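Local coordinates for VP4 CORE protein (Bluetongue virus, PDB 2JHP) that caps the viral RNA as a multifunctional enzyme and is one of the five proteins that form the inner capsid, at residues D80-D86 with K487-Y491; L8-L14 with F67-H73; T58-L62 with P513-L517. All coordinates share one frame; numbering follows the deposited sequence.

From the N terminus, strand 7-10 opens contact 2, which closes after some fifty residues when strand 67-71 lies down beside it in a parallel sheet. Before that closure helix 59-64 has begun, and with it contact 3, whose partner 513-517 comes about 450 residues later; contacts 2 and 3 therefore cross. Contact 1 starts after contact 2 has closed, at residues 80-86, and ends at 487-491, within the span of contact 3. Asp86 joins contacts 1 and 2 through the backbone N of Phe69, and Ile59 packs on Asp80 and Lys83. Contact 2 thus joins two sheet strands, contact 1 ties strand 82-84 to loop 487-491, and contact 3 ties helix 59-64 to loop 513-517.

Contact 1. Residues D80-D86 with K487-Y491; sequences DIIKTVD and KDLTY
CG of Asp488 points opposite its main-chain N (chi1 -160°), while OG1 of Thr84 lies beside its own N (chi1 -53°), and these settings let Thr84 present amide and hydroxyl together to one carboxylate. Thr84 N reaches Asp488 OD1 at 2.9 Å in an almost straight bond (169°), and Thr84 OG1 donates to Asp488 OD2 at 2.7 Å. Both oxygens use their syn lone pairs, a two-pronged grip that fixes the rotation of the group. The bent chain of Lys83 sets NZ 2.8 Å from Asp488 O, above the carbonyl plane, and 2.7 Å from Thr84 O, on an in-plane lone pair. A long salt bridge (3.7 Å) links Lys83 NZ to Asp488 OD1. Asp86, whose chief partner is Arg63, adds to this ammonium a salt bridge whose hydrogen bond is weak, and its OD2 lies 3.2 Å from Thr490 OG1. At the other end Lys487 crosses Asp80 nearly at right angles, NZ to OD1 3.3 Å, again a salt bridge whose hydrogen bond is weak. Polar groups thus tie strand 82-84 to the loop after helix 470-480, and the two Thr84 donors with the long Lys83 salt bridge probably favour the ionised form of Asp488.

Contact 2. Residues L8-L14 with F67-H73; sequences LYVTNEL and FIFISTH
Leu8, Tyr9 and Val10 pair in parallel with Ile68, Phe69 and Ile70. The backbone bonds run from Tyr9 N to Ile68 O (2.9 Å), from Ile70 N to Tyr9 O (2.8 Å) and from Thr11 N to Ile70 O, the last carrying the ladder just past strand 7-10.

Apolar contacts occupy both faces of the sheet. On the face of Leu8, Val10, Ile68 and Ile70, Val10 CG1 rests on Ile70 CB at 3.9 Å, and Ile70 CD1 reaches back to Leu8 CB; Phe102 and Arg110 of helix 99-112 cover this side. On the other face the rings of Tyr9 and Phe67 meet obliquely, Tyr9 CB approaching Phe67 CD2 to 3.5 Å. Phe69 CD2 touches Tyr9 CD2, and Tyr9 OH is held by Gly52 O.

Polar contacts gather at and just beyond the C-terminal ends of the two strands. Glu13, with CG between its backbone N and carbonyl carbon (chi1 83°) and a bend at chi2, folds its carboxylate toward Thr72. Glu13 OE2 takes Thr72 N at 3.0 Å (166°) and, from above the carboxylate plane, Thr72 OG1 at 2.7 Å. It also lies over one face of the His73 ring, offset toward its rim. Thr11 OG1 donates to Glu13 OE1 at 2.5 Å and lies 2.8 Å from Ser71 OG, which accepts from His73 N in an ST turn.

Strands 7-10 and 67-71 are inner neighbours in a five-stranded parallel sheet of order 2-3-1-4-5, an order also found in P-loop nucleotide kinases, although segment 8-14 lacks a P-loop sequence.

Contact 3. Residues T58-L62 with P513-L517; sequences TIRQL and PDISL
Arg60 and Asp514 meet with guanidinium and carboxylate almost coplanar, their planes 8° apart, and the two side chains cross at about a right angle. The Arg60 chain runs straight at chi2 and bends at chi3 (80°), which brings the guanidinium to Asp514. Arg60 NH1 bonds to Asp514 OD1 at 3.2 Å, on the syn lone pair. The second arm, Arg60 NH2 to Asp514 OD2, is modelled too short for its exact length to be trusted, but the pairing is a two-armed salt bridge. Beside it Ile515 leans on the helix: its end CD1 comes within 3.6 Å of Gln61 CA and 3.7 Å of Gln61 CG, and its branch CG2 touches Arg60 O.

Asp514 is positioned mainly from its own segment. Its OD2 accepts from Ser516 N at 3.1 Å. This bond, from the N two residues on, is an Asx turn; the donor stands above the carboxylate plane. Ser516 OG reaches the anti lone pair of OD2, and the backbone N of Glu596 binds OD1. Across the contact, Thr58 is the N-cap of helix 59-64 and forms a capping box with Gln61, which secures the first turn carrying Arg60: Thr58 N donates to Gln61 OE1 at 3.2 Å, and Gln61 N returns a weak bond to Thr58 OG1.

Farther out, Val597 O takes Gln61 NE2, and Trp479 of helix 470-480 packs on both Arg60 and Asp514.

This buried ion pair joins the first turn of helix 59-64 to the loop ahead of helix 523-533. With donors from Arg60, Ser516 and the backbone N of Glu596 around it, the Asp514 carboxylate is probably kept charged and its plane is probably held.

Contact 1. Residues D80-D86 with K487-Y491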
# COMPACT_ATOMS: atom_id res chain seq x y z
N ASP A 80 13.75 4.92 -25.92
CA ASP A 80 13.15 5.97 -25.13
C ASP A 80 14.13 6.41 -24.06
O ASP A 80 14.48 7.59 -23.97
CB ASP A 80 11.89 5.38 -24.46
CG ASP A 80 10.91 6.44 -23.97
OD1 ASP A 80 11.29 7.63 -23.86
OD2 ASP A 80 9.75 6.07 -23.72
N ILE A 81 14.55 5.45 -23.23
CA ILE A 81 15.43 5.67 -22.09
C ILE A 81 16.41 4.50 -21.96
O ILE A 81 16.28 3.49 -22.65
CB ILE A 81 14.62 5.82 -20.76
CG1 ILE A 81 13.78 4.56 -20.47
CG2 ILE A 81 13.73 7.07 -20.77
CD1 ILE A 81 13.33 4.44 -19.03
N ILE A 82 17.40 4.67 -21.08
CA ILE A 82 18.25 3.56 -20.67
C ILE A 82 17.57 2.92 -19.45
O ILE A 82 17.74 3.37 -18.31
CB ILE A 82 19.71 4.01 -20.39
CG1 ILE A 82 20.33 4.61 -21.66
CG2 ILE A 82 20.56 2.85 -19.92
CD1 ILE A 82 21.67 5.28 -21.47
N LYS A 83 16.78 1.87 -19.71
CA LYS A 83 15.92 1.27 -18.70
C LYS A 83 16.68 0.42 -17.69
O LYS A 83 17.38 -0.51 -18.09
CB LYS A 83 14.83 0.42 -19.37
CG LYS A 83 13.93 -0.37 -18.41
CD LYS A 83 13.02 0.54 -17.58
CE LYS A 83 12.29 -0.23 -16.49
NZ LYS A 83 13.02 -0.27 -15.18
N THR A 84 16.51 0.71 -16.40
CA THR A 84 17.07 -0.11 -15.33
C THR A 84 16.47 -1.52 -15.37
O THR A 84 15.25 -1.68 -15.51
CB THR A 84 16.81 0.51 -13.93
OG1 THR A 84 17.28 1.86 -13.92
CG2 THR A 84 17.53 -0.27 -12.85
N VAL A 85 17.33 -2.52 -15.26
CA VAL A 85 16.93 -3.93 -15.32
C VAL A 85 16.01 -4.31 -14.16
O VAL A 85 16.34 -4.11 -12.99
CB VAL A 85 18.19 -4.85 -15.42
CG1 VAL A 85 17.93 -6.23 -14.89
CG2 VAL A 85 18.64 -4.95 -16.86
N ASP A 86 14.83 -4.83 -14.50
CA ASP A 86 13.82 -5.26 -13.51
C ASP A 86 14.30 -6.41 -12.63
O ASP A 86 14.23 -6.33 -11.41
CB ASP A 86 12.51 -5.67 -14.20
CG ASP A 86 11.74 -4.49 -14.78
OD1 ASP A 86 11.00 -4.72 -15.76
OD2 ASP A 86 11.87 -3.36 -14.28
N LYS A 487 9.26 6.98 -15.77
CA LYS A 487 9.28 5.99 -16.84
C LYS A 487 10.03 4.72 -16.42
O LYS A 487 9.68 3.61 -16.84
CB LYS A 487 9.93 6.57 -18.10
CG LYS A 487 8.98 6.83 -19.25
CD LYS A 487 8.52 8.27 -19.32
CE LYS A 487 8.11 8.64 -20.75
NZ LYS A 487 9.29 8.96 -21.62
N ASP A 488 11.05 4.91 -15.59
CA ASP A 488 12.00 3.86 -15.19
C ASP A 488 11.49 2.91 -14.07
O ASP A 488 12.15 1.93 -13.71
CB ASP A 488 13.30 4.54 -14.78
CG ASP A 488 14.47 3.61 -14.80
OD1 ASP A 488 14.68 2.92 -15.81
OD2 ASP A 488 15.19 3.57 -13.80
N LEU A 489 10.30 3.20 -13.55
CA LEU A 489 9.64 2.38 -12.54
C LEU A 489 9.76 0.88 -12.79
O LEU A 489 9.35 0.37 -13.84
CB LEU A 489 8.15 2.74 -12.45
CG LEU A 489 7.34 2.01 -11.37
CD1 LEU A 489 7.77 2.46 -9.97
CD2 LEU A 489 5.85 2.23 -11.56
N THR A 490 10.33 0.18 -11.82
CA THR A 490 10.39 -1.26 -11.86
C THR A 490 9.10 -1.80 -11.26
O THR A 490 8.79 -1.56 -10.08
CB THR A 490 11.62 -1.79 -11.11
OG1 THR A 490 12.79 -1.44 -11.86
CG2 THR A 490 11.58 -3.32 -10.93
N TYR A 491 8.34 -2.49 -12.09
CA TYR A 491 7.11 -3.13 -11.65
C TYR A 491 6.73 -4.24 -12.62
O TYR A 491 7.32 -4.40 -13.68
CB TYR A 491 5.98 -2.11 -11.50
CG TYR A 491 5.41 -1.66 -12.80
CD1 TYR A 491 4.13 -2.06 -13.18
CD2 TYR A 491 6.13 -0.85 -13.67
CE1 TYR A 491 3.59 -1.65 -14.39
CE2 TYR A 491 5.61 -0.45 -14.87
CZ TYR A 491 4.33 -0.84 -15.23
OH TYR A 491 3.80 -0.43 -16.44

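Contact 2. Residues L8-L14 with F67-H73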
# COMPACT_ATOMS: atom_id res chain seq x y z
N LEU A 8 8.44 -12.09 -20.37
CA LEU A 8 9.66 -12.20 -19.62
C LEU A 8 10.82 -12.10 -20.59
O LEU A 8 11.29 -13.10 -21.15
CB LEU A 8 9.70 -13.50 -18.81
CG LEU A 8 8.53 -13.82 -17.88
CD1 LEU A 8 8.70 -15.20 -17.20
CD2 LEU A 8 8.33 -12.72 -16.84
N TYR A 9 11.26 -10.86 -20.79
CA TYR A 9 12.30 -10.58 -21.75
C TYR A 9 13.68 -10.71 -21.13
O TYR A 9 13.98 -10.09 -20.09
CB TYR A 9 12.11 -9.20 -22.38
CG TYR A 9 13.28 -8.76 -23.24
CD1 TYR A 9 13.28 -9.00 -24.62
CD2 TYR A 9 14.38 -8.12 -22.67
CE1 TYR A 9 14.36 -8.60 -25.41
CE2 TYR A 9 15.46 -7.71 -23.45
CZ TYR A 9 15.44 -7.95 -24.82
OH TYR A 9 16.51 -7.55 -25.58
N VAL A 10 14.52 -11.51 -21.78
CA VAL A 10 15.90 -11.70 -21.34
C VAL A 10 16.88 -11.22 -22.41
O VAL A 10 16.59 -11.30 -23.61
CB VAL A 10 16.19 -13.18 -20.97
CG1 VAL A 10 15.20 -13.65 -19.91
CG2 VAL A 10 16.13 -14.08 -22.20
N THR A 11 18.03 -10.71 -21.97
CA THR A 11 19.09 -10.27 -22.88
C THR A 11 19.87 -11.46 -23.42
O THR A 11 19.70 -12.60 -22.96
CB THR A 11 20.03 -9.24 -22.21
OG1 THR A 11 20.65 -9.81 -21.05
CG2 THR A 11 19.26 -7.99 -21.81
N ASN A 12 20.74 -11.19 -24.39
CA ASN A 12 21.33 -12.23 -25.22
C ASN A 12 22.16 -13.29 -24.50
O ASN A 12 22.07 -14.48 -24.83
CB ASN A 12 22.14 -11.61 -26.37
CG ASN A 12 21.25 -10.94 -27.41
OD1 ASN A 12 21.35 -9.73 -27.64
ND2 ASN A 12 20.36 -11.71 -28.02
N GLU A 13 22.95 -12.87 -23.51
CA GLU A 13 23.85 -13.78 -22.79
C GLU A 13 23.08 -14.84 -22.01
O GLU A 13 23.66 -15.80 -21.50
CB GLU A 13 24.81 -12.99 -21.87
CG GLU A 13 24.25 -12.60 -20.49
CD GLU A 13 23.23 -11.45 -20.50
OE1 GLU A 13 22.82 -10.97 -21.58
OE2 GLU A 13 22.82 -11.03 -19.39
N LEU A 14 21.76 -14.67 -21.96
CA LEU A 14 20.88 -15.43 -21.09
C LEU A 14 19.93 -16.27 -21.93
O LEU A 14 19.41 -17.29 -21.48
CB LEU A 14 20.08 -14.44 -20.24
CG LEU A 14 19.93 -14.54 -18.72
CD1 LEU A 14 21.25 -14.79 -18.03
CD2 LEU A 14 19.31 -13.26 -18.19
N PHE A 67 6.13 -6.33 -20.81
CA PHE A 67 7.57 -6.62 -20.70
C PHE A 67 8.16 -6.45 -19.30
O PHE A 67 7.91 -5.46 -18.61
CB PHE A 67 8.36 -5.74 -21.66
CG PHE A 67 8.59 -6.36 -22.98
CD1 PHE A 67 7.53 -6.60 -23.85
CD2 PHE A 67 9.87 -6.72 -23.38
CE1 PHE A 67 7.74 -7.18 -25.10
CE2 PHE A 67 10.09 -7.31 -24.63
CZ PHE A 67 9.02 -7.53 -25.49
N ILE A 68 8.94 -7.46 -18.91
CA ILE A 68 9.78 -7.41 -17.73
C ILE A 68 11.19 -7.70 -18.22
O ILE A 68 11.41 -8.66 -18.97
CB ILE A 68 9.33 -8.44 -16.67
CG1 ILE A 68 8.03 -7.97 -16.01
CG2 ILE A 68 10.43 -8.69 -15.60
CD1 ILE A 68 7.40 -9.02 -15.04
N PHE A 69 12.13 -6.87 -17.79
CA PHE A 69 13.48 -6.92 -18.32
C PHE A 69 14.41 -7.67 -17.37
O PHE A 69 14.58 -7.28 -16.22
CB PHE A 69 13.97 -5.50 -18.64
CG PHE A 69 13.03 -4.73 -19.53
CD1 PHE A 69 11.97 -4.01 -19.00
CD2 PHE A 69 13.18 -4.75 -20.91
CE1 PHE A 69 11.09 -3.30 -19.84
CE2 PHE A 69 12.31 -4.05 -21.74
CZ PHE A 69 11.27 -3.33 -21.20
N ILE A 70 14.96 -8.77 -17.87
CA ILE A 70 15.82 -9.65 -17.08
C ILE A 70 17.20 -9.75 -17.72
O ILE A 70 17.31 -10.02 -18.91
CB ILE A 70 15.21 -11.07 -16.95
CG1 ILE A 70 13.79 -11.03 -16.38
CG2 ILE A 70 16.08 -11.96 -16.09
CD1 ILE A 70 12.73 -11.46 -17.35
N SER A 71 18.25 -9.53 -16.92
CA SER A 71 19.63 -9.62 -17.42
C SER A 71 20.66 -9.78 -16.31
O SER A 71 20.34 -9.59 -15.13
CB SER A 71 19.99 -8.36 -18.24
OG SER A 71 21.32 -8.43 -18.73
N THR A 72 21.88 -10.13 -16.68
CA THR A 72 23.02 -10.06 -15.77
C THR A 72 23.50 -8.61 -15.68
O THR A 72 23.93 -8.16 -14.62
CB THR A 72 24.20 -10.99 -16.18
OG1 THR A 72 24.67 -10.63 -17.49
CG2 THR A 72 23.77 -12.46 -16.17
N HIS A 73 23.38 -7.89 -16.80
CA HIS A 73 23.83 -6.50 -16.92
C HIS A 73 22.91 -5.53 -16.15
O HIS A 73 21.79 -5.87 -15.79
CB HIS A 73 23.94 -6.10 -18.40
CG HIS A 73 24.75 -7.05 -19.24
ND1 HIS A 73 24.27 -7.61 -20.40
CD2 HIS A 73 26.00 -7.55 -19.07
CE1 HIS A 73 25.19 -8.40 -20.92
NE2 HIS A 73 26.25 -8.39 -20.12

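Contact 3. Residues T58-L62 with P513-L517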
# COMPACT_ATOMS: atom_id res chain seq x y z
N THR A 58 9.79 1.99 -27.34
CA THR A 58 9.79 2.80 -26.12
C THR A 58 9.36 1.97 -24.90
O THR A 58 8.66 0.96 -25.02
CB THR A 58 8.87 4.04 -26.21
OG1 THR A 58 7.50 3.63 -26.24
CG2 THR A 58 9.20 4.91 -27.44
N ILE A 59 9.80 2.41 -23.73
CA ILE A 59 9.48 1.76 -22.46
C ILE A 59 7.97 1.50 -22.27
O ILE A 59 7.56 0.37 -22.00
CB ILE A 59 10.13 2.52 -21.25
CG1 ILE A 59 9.63 1.95 -19.92
CG2 ILE A 59 9.85 4.01 -21.29
CD1 ILE A 59 10.14 0.61 -19.64
N ARG A 60 7.16 2.55 -22.42
CA ARG A 60 5.71 2.48 -22.30
C ARG A 60 5.07 1.55 -23.31
O ARG A 60 4.04 0.93 -23.02
CB ARG A 60 5.10 3.87 -22.47
CG ARG A 60 5.28 4.80 -21.27
CD ARG A 60 4.58 6.09 -21.55
NE ARG A 60 3.15 6.00 -21.31
CZ ARG A 60 2.22 6.56 -22.08
NH1 ARG A 60 2.57 7.24 -23.17
NH2 ARG A 60 0.94 6.44 -21.76
N GLN A 61 5.66 1.48 -24.51
CA GLN A 61 5.20 0.54 -25.53
C GLN A 61 5.43 -0.87 -25.03
O GLN A 61 4.50 -1.68 -25.02
CB GLN A 61 5.90 0.77 -26.87
CG GLN A 61 5.31 1.92 -27.64
CD GLN A 61 5.92 2.10 -29.04
OE1 GLN A 61 7.14 2.05 -29.21
NE2 GLN A 61 5.06 2.33 -30.03
N LEU A 62 6.66 -1.13 -24.58
CA LEU A 62 7.00 -2.46 -24.06
C LEU A 62 6.23 -2.82 -22.79
O LEU A 62 5.83 -3.97 -22.61
CB LEU A 62 8.52 -2.63 -23.89
CG LEU A 62 9.35 -2.74 -25.17
CD1 LEU A 62 10.84 -2.89 -24.89
CD2 LEU A 62 8.87 -3.89 -26.05
N PRO A 513 -5.95 7.99 -28.26
CA PRO A 513 -5.95 6.57 -27.94
C PRO A 513 -4.64 6.06 -27.34
O PRO A 513 -4.03 5.13 -27.88
CB PRO A 513 -6.18 5.92 -29.31
CG PRO A 513 -5.46 6.83 -30.25
CD PRO A 513 -5.67 8.22 -29.69
N ASP A 514 -4.22 6.66 -26.22
CA ASP A 514 -2.96 6.29 -25.59
C ASP A 514 -2.93 4.87 -25.00
O ASP A 514 -3.95 4.34 -24.57
CB ASP A 514 -2.59 7.31 -24.53
CG ASP A 514 -1.21 7.09 -23.97
OD1 ASP A 514 -0.21 7.46 -24.64
OD2 ASP A 514 -1.12 6.53 -22.86
N ILE A 515 -1.73 4.28 -25.00
CA ILE A 515 -1.46 2.94 -24.46
C ILE A 515 -2.19 2.65 -23.14
O ILE A 515 -2.72 1.56 -22.94
CB ILE A 515 0.07 2.72 -24.35
CG1 ILE A 515 0.59 1.98 -25.57
CG2 ILE A 515 0.46 1.91 -23.12
CD1 ILE A 515 2.04 2.25 -25.85
N SER A 516 -2.22 3.65 -22.25
CA SER A 516 -2.92 3.58 -20.98
C SER A 516 -4.35 3.09 -21.17
O SER A 516 -4.87 2.33 -20.37
CB SER A 516 -2.91 4.96 -20.32
OG SER A 516 -3.58 5.93 -21.10
N LEU A 517 -4.97 3.55 -22.25
CA LEU A 517 -6.32 3.15 -22.60
C LEU A 517 -6.34 1.84 -23.42
O LEU A 517 -7.09 0.92 -23.11
CB LEU A 517 -6.99 4.30 -23.38
CG LEU A 517 -8.44 4.15 -23.86
CD1 LEU A 517 -9.40 4.11 -22.68
CD2 LEU A 517 -8.80 5.28 -24.84